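Local coordinates for xylulokinase (Brucella ovis, PDB 5VM1), which probably phosphorylates D-xylulose with ATP to give D-xylulose 5-phosphate, as a kinase of the FGGY family, at residues 301-306 with 341-346; 290-295 with 448-453. One frame throughout, in Å; residues are numbered along the deposited sequence.

In the fold
Both contacts start from the same antiparallel hairpin of the C-terminal FGGY domain but lie on opposite sides of the chain's centre, their own centres about 32 Å apart. Interaction 2 uses the turn that links strands 285-288 and 295-301; interaction 1 uses the other end of strand 295-301, where the chain runs on into helix 305-315. Interaction 1, near the predicted substrate site, combines leucine packing with a buried carboxylate that accepts one N-H from across and one from its own loop. Interaction 2, away from the annotated sites, is apolar, joining a leucine to a proline and a phenylalanine at a more peripheral place. Each is partly buried, and along the chain interaction 1 is nested inside the loop that interaction 2 closes.

Interaction 1: residues 301-306 with 341-346; sequences ILSAAS and YLSGER
In the C-terminal domain of this FGGY kinase, the strand-to-helix connection at 301-306, leading from strand 295-301 into helix 305-315, meets the loop 341-346 close to the predicted substrate site. Glu-345 joins them. It swings CG away from its own N (chi1 -173°) and bends at chi2, which brings the carboxylate to Leu-302, whose N is 2.8 Å from Glu-345 OE1 in a nearly straight bond (175°) on the syn lone pair. The same oxygen is met on its anti side by Arg-346 N at 3.0 Å, so two backbone N-H groups grip one buried carboxylate oxygen and probably help stabilise its negative charge. Glu-345 OE2 lies beside Ile-301 CG2.

Leu-302 suits its place by offering two methyls to the loop: CD1 lies 3.7 Å from Ser-343 O, and CD2 sits over one face of the Arg-346 guanidinium. Held there and by a cation-pi contact with Phe-133, the Arg-346 side chain lies about 7 Å from that of His-88, a predicted substrate-binding residue. A type I turn from Tyr-341 to Gly-344 shapes the loop, and glycine readily takes the positive phi there. At this turn two hydroxyls come near each other, Ser-303 OG standing 3.7 Å from Ser-343 OG.

Interaction 2: residues 290-295 with 448-453; sequences ALPRTW and ADPFTI
Leu-291 meets Pro-450 and Phe-451 through its two methyl branches, and these apolar touches make up most of the contact. CD2 packs against the proline ring, 3.7 Å from Pro-450 CB, the leucine and the proline lying alongside one another and pointing opposite ways. Pro-292 adds a looser touch, its CD being 4.3 Å from Pro-450 CG. The ring of Pro-450 thus turns CB and CG to the loop, and it also rests on Ile-443 of helix 433-446.

The aromatic contact is a CH-pi interaction. Leu-291 CD1 stands over one face of the Phe-451 ring, 3.9 Å from its centroid and 22° off the normal, displaced toward the rim on the CE1 side. Phe-451 CG lies beside its backbone N (chi1 -73°), which carries the ring across to the 290-295 loop. A flat ring suits this place because it offers its face to the leucine and its edge to a hydroxyl: Thr-294 OG1 lies near the ring plane, 3.4 Å from Phe-451 CZ.

Side-chain hydrogen bonds inside each segment shape the two partners. Thr-294 OG1 donates to Pro-292 O at 2.8 Å, approaching from above the carbonyl plane, and this bridges the turn and holds the hydroxyl at the phenylalanine edge. On the other side, Asp-449 makes the N-cap bond: Phe-451 N lies 2.9 Å from Asp-449 OD1, coming in on the anti side and tilted 26° from the carboxylate plane. The backbone O of Asp-449 receives both the N and the OG1 of Thr-452.

Aspartate followed by proline suits a helix start, since the carboxylate takes up an early N-H and proline's missing N-H costs little there. The contact thus sets the loop of a beta hairpin, between strands 285-288 and 295-301, against a weakly bonded single helical turn at about 450-453, capped by Asp-449.

Interaction 1: residues 301-306 with 341-346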
loop_
_atom_site.group_PDB
_atom_site.type_symbol
_atom_site.label_atom_id
_atom_site.label_comp_id
_atom_site.label_asym_id
_atom_site.label_seq_id
_atom_site.Cartn_x
_atom_site.Cartn_y
_atom_site.Cartn_z
ATOM N N ILE A 301 4.258 -4.472 8.808
ATOM C CA ILE A 301 5.513 -4.901 9.407
ATOM C C ILE A 301 6.613 -4.003 8.858
ATOM O O ILE A 301 6.897 -4.028 7.653
ATOM C CB ILE A 301 5.804 -6.370 9.072
ATOM C CG1 ILE A 301 4.758 -7.269 9.723
ATOM C CG2 ILE A 301 7.254 -6.759 9.444
ATOM C CD1 ILE A 301 4.598 -8.556 9.013
ATOM N N LEU A 302 7.237 -3.200 9.728
ATOM C CA LEU A 302 8.128 -2.167 9.209
ATOM C C LEU A 302 9.375 -2.742 8.531
ATOM O O LEU A 302 9.949 -2.083 7.653
ATOM C CB LEU A 302 8.510 -1.188 10.310
ATOM C CG LEU A 302 7.354 -0.275 10.712
ATOM C CD1 LEU A 302 7.836 0.756 11.704
ATOM C CD2 LEU A 302 6.647 0.352 9.489
ATOM N N SER A 303 9.824 -3.945 8.898
ATOM C CA SER A 303 10.993 -4.519 8.239
ATOM C C SER A 303 10.725 -5.979 7.953
ATOM O O SER A 303 10.729 -6.812 8.862
ATOM C CB SER A 303 12.253 -4.342 9.076
ATOM O OG SER A 303 12.563 -2.969 9.227
ATOM N N ALA A 304 10.482 -6.278 6.679
ATOM C CA ALA A 304 10.261 -7.645 6.244
ATOM C C ALA A 304 11.413 -8.015 5.324
ATOM O O ALA A 304 12.411 -8.597 5.785
ATOM C CB ALA A 304 8.895 -7.808 5.571
ATOM N N ALA A 305 11.336 -7.723 4.022
ATOM C CA ALA A 305 12.458 -8.008 3.138
ATOM C C ALA A 305 13.686 -7.194 3.511
ATOM O O ALA A 305 14.818 -7.661 3.344
ATOM C CB ALA A 305 12.053 -7.730 1.687
ATOM N N SER A 306 13.489 -6.002 4.062
ATOM C CA SER A 306 14.638 -5.196 4.445
ATOM C C SER A 306 15.365 -5.782 5.644
ATOM O O SER A 306 16.556 -5.514 5.828
ATOM C CB SER A 306 14.196 -3.768 4.742
ATOM O OG SER A 306 13.499 -3.707 5.967
ATOM N N TYR A 341 12.689 -5.882 14.386
ATOM C CA TYR A 341 12.299 -4.511 14.715
ATOM C C TYR A 341 13.429 -3.516 14.472
ATOM O O TYR A 341 13.661 -2.626 15.311
ATOM C CB TYR A 341 11.822 -4.440 16.163
ATOM C CG TYR A 341 10.735 -5.442 16.529
ATOM C CD1 TYR A 341 9.766 -5.830 15.590
ATOM C CD2 TYR A 341 10.678 -6.013 17.815
ATOM C CE1 TYR A 341 8.773 -6.762 15.914
ATOM C CE2 TYR A 341 9.671 -6.928 18.164
ATOM C CZ TYR A 341 8.723 -7.299 17.205
ATOM O OH TYR A 341 7.716 -8.196 17.518
ATOM N N LEU A 342 14.132 -3.625 13.333
ATOM C CA LEU A 342 15.276 -2.752 13.048
ATOM C C LEU A 342 14.901 -1.275 12.996
ATOM O O LEU A 342 15.774 -0.417 13.205
ATOM C CB LEU A 342 15.918 -3.141 11.714
ATOM C CG LEU A 342 16.353 -4.609 11.646
ATOM C CD1 LEU A 342 16.627 -4.960 10.220
ATOM C CD2 LEU A 342 17.556 -4.894 12.520
ATOM N N SER A 343 13.618 -0.964 12.751
ATOM C CA SER A 343 13.106 0.397 12.638
ATOM C C SER A 343 11.984 0.646 13.619
ATOM O O SER A 343 11.094 1.451 13.337
ATOM C CB SER A 343 12.593 0.692 11.231
ATOM O OG SER A 343 13.565 0.389 10.255
ATOM N N GLY A 344 11.984 -0.066 14.745
ATOM C CA GLY A 344 10.806 -0.156 15.590
ATOM C C GLY A 344 9.874 -1.191 14.993
ATOM O O GLY A 344 10.256 -1.987 14.139
ATOM N N GLU A 345 8.626 -1.158 15.434
ATOM C CA GLU A 345 7.582 -1.972 14.830
ATOM C C GLU A 345 6.275 -1.195 14.853
ATOM O O GLU A 345 6.020 -0.411 15.771
ATOM C CB GLU A 345 7.369 -3.332 15.518
ATOM C CG GLU A 345 6.385 -4.240 14.755
ATOM C CD GLU A 345 6.841 -4.538 13.332
ATOM O OE1 GLU A 345 6.965 -3.601 12.510
ATOM O OE2 GLU A 345 7.088 -5.725 13.032
ATOM N N ARG A 346 5.456 -1.405 13.815
ATOM C CA ARG A 346 4.131 -0.793 13.747
ATOM C C ARG A 346 3.087 -1.768 14.306
ATOM O O ARG A 346 2.794 -1.732 15.506
ATOM C CB ARG A 346 3.825 -0.336 12.304
ATOM C CG ARG A 346 2.556 0.492 12.184
ATOM C CD ARG A 346 2.483 1.350 10.922
ATOM N NE ARG A 346 3.448 2.449 10.981
ATOM C CZ ARG A 346 3.552 3.419 10.074
ATOM N NH1 ARG A 346 4.478 4.358 10.232
ATOM N NH2 ARG A 346 2.725 3.474 9.028
#

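Interaction 2: residues 290-295 with 448-453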
loop_
_atom_site.group_PDB
_atom_site.type_symbol
_atom_site.label_atom_id
_atom_site.label_comp_id
_atom_site.label_asym_id
_atom_site.label_seq_id
_atom_site.Cartn_x
_atom_site.Cartn_y
_atom_site.Cartn_z
ATOM N N ALA A 290 -11.628 0.162 -2.632
ATOM C CA ALA A 290 -12.013 0.852 -3.853
ATOM C C ALA A 290 -13.426 0.519 -4.269
ATOM O O ALA A 290 -13.929 1.121 -5.218
ATOM C CB ALA A 290 -11.072 0.518 -5.002
ATOM N N LEU A 291 -14.062 -0.450 -3.616
ATOM C CA LEU A 291 -15.383 -0.827 -4.067
ATOM C C LEU A 291 -16.424 -0.292 -3.103
ATOM O O LEU A 291 -16.156 -0.115 -1.915
ATOM C CB LEU A 291 -15.517 -2.347 -4.197
ATOM C CG LEU A 291 -14.376 -3.005 -4.988
ATOM C CD1 LEU A 291 -14.684 -4.442 -5.321
ATOM C CD2 LEU A 291 -14.057 -2.227 -6.243
ATOM N N PRO A 292 -17.619 -0.008 -3.580
ATOM C CA PRO A 292 -18.622 0.577 -2.689
ATOM C C PRO A 292 -18.973 -0.396 -1.571
ATOM O O PRO A 292 -18.813 -1.610 -1.708
ATOM C CB PRO A 292 -19.808 0.861 -3.620
ATOM C CG PRO A 292 -19.543 0.069 -4.821
ATOM C CD PRO A 292 -18.082 -0.108 -4.973
ATOM N N ARG A 293 -19.369 0.164 -0.427
ATOM C CA ARG A 293 -19.817 -0.609 0.745
ATOM C C ARG A 293 -18.775 -1.670 1.165
ATOM O O ARG A 293 -19.102 -2.716 1.739
ATOM C CB ARG A 293 -21.221 -1.210 0.490
ATOM N N THR A 294 -17.495 -1.375 0.932
ATOM C CA THR A 294 -16.391 -2.300 1.170
ATOM C C THR A 294 -15.235 -1.569 1.847
ATOM O O THR A 294 -14.945 -0.419 1.520
ATOM C CB THR A 294 -15.931 -2.932 -0.156
ATOM O OG1 THR A 294 -17.053 -3.534 -0.819
ATOM C CG2 THR A 294 -14.878 -3.955 0.075
ATOM N N TRP A 295 -14.601 -2.223 2.816
ATOM C CA TRP A 295 -13.484 -1.671 3.573
ATOM C C TRP A 295 -12.306 -2.630 3.495
ATOM O O TRP A 295 -12.370 -3.678 2.839
ATOM C CB TRP A 295 -13.861 -1.436 5.040
ATOM C CG TRP A 295 -14.639 -0.191 5.260
ATOM C CD1 TRP A 295 -14.155 1.017 5.712
ATOM C CD2 TRP A 295 -16.034 0.004 5.010
ATOM N NE1 TRP A 295 -15.169 1.943 5.765
ATOM C CE2 TRP A 295 -16.335 1.348 5.353
ATOM C CE3 TRP A 295 -17.066 -0.824 4.540
ATOM C CZ2 TRP A 295 -17.615 1.873 5.226
ATOM C CZ3 TRP A 295 -18.329 -0.305 4.416
ATOM C CH2 TRP A 295 -18.598 1.026 4.761
ATOM N N ALA A 448 -19.963 -2.567 -14.934
ATOM C CA ALA A 448 -20.054 -3.945 -14.495
ATOM C C ALA A 448 -20.018 -4.003 -12.981
ATOM O O ALA A 448 -19.547 -3.079 -12.318
ATOM C CB ALA A 448 -18.896 -4.767 -15.062
ATOM N N ASP A 449 -20.551 -5.086 -12.436
ATOM C CA ASP A 449 -20.432 -5.287 -11.003
ATOM C C ASP A 449 -18.945 -5.411 -10.655
ATOM O O ASP A 449 -18.270 -6.309 -11.185
ATOM C CB ASP A 449 -21.209 -6.527 -10.565
ATOM C CG ASP A 449 -21.243 -6.688 -9.051
ATOM O OD1 ASP A 449 -20.214 -7.066 -8.443
ATOM O OD2 ASP A 449 -22.304 -6.402 -8.461
ATOM N N PRO A 450 -18.393 -4.553 -9.788
ATOM C CA PRO A 450 -16.941 -4.608 -9.565
ATOM C C PRO A 450 -16.475 -5.935 -8.989
ATOM O O PRO A 450 -15.323 -6.318 -9.226
ATOM C CB PRO A 450 -16.677 -3.417 -8.621
ATOM C CG PRO A 450 -17.957 -3.199 -7.923
ATOM C CD PRO A 450 -19.042 -3.556 -8.917
ATOM N N PHE A 451 -17.331 -6.671 -8.274
ATOM C CA PHE A 451 -16.895 -7.952 -7.721
ATOM C C PHE A 451 -16.798 -9.035 -8.784
ATOM O O PHE A 451 -16.061 -10.008 -8.591
ATOM C CB PHE A 451 -17.806 -8.421 -6.584
ATOM C CG PHE A 451 -17.629 -7.649 -5.313
ATOM C CD1 PHE A 451 -16.471 -7.779 -4.563
ATOM C CD2 PHE A 451 -18.615 -6.795 -4.858
ATOM C CE1 PHE A 451 -16.295 -7.065 -3.372
ATOM C CE2 PHE A 451 -18.445 -6.081 -3.675
ATOM C CZ PHE A 451 -17.278 -6.223 -2.932
ATOM N N THR A 452 -17.502 -8.891 -9.904
ATOM C CA THR A 452 -17.314 -9.859 -10.975
ATOM C C THR A 452 -16.082 -9.559 -11.815
ATOM O O THR A 452 -15.601 -10.444 -12.517
ATOM C CB THR A 452 -18.559 -9.944 -11.883
ATOM O OG1 THR A 452 -18.689 -8.769 -12.695
ATOM C CG2 THR A 452 -19.796 -10.085 -11.033
ATOM N N ILE A 453 -15.519 -8.365 -11.723
ATOM C CA ILE A 453 -14.338 -8.023 -12.514
ATOM C C ILE A 453 -13.048 -8.352 -11.769
ATOM O O ILE A 453 -12.129 -8.951 -12.329
ATOM C CB ILE A 453 -14.403 -6.535 -12.921
ATOM C CG1 ILE A 453 -15.678 -6.280 -13.723
ATOM C CG2 ILE A 453 -13.194 -6.159 -13.728
ATOM C CD1 ILE A 453 -15.896 -7.252 -14.853
#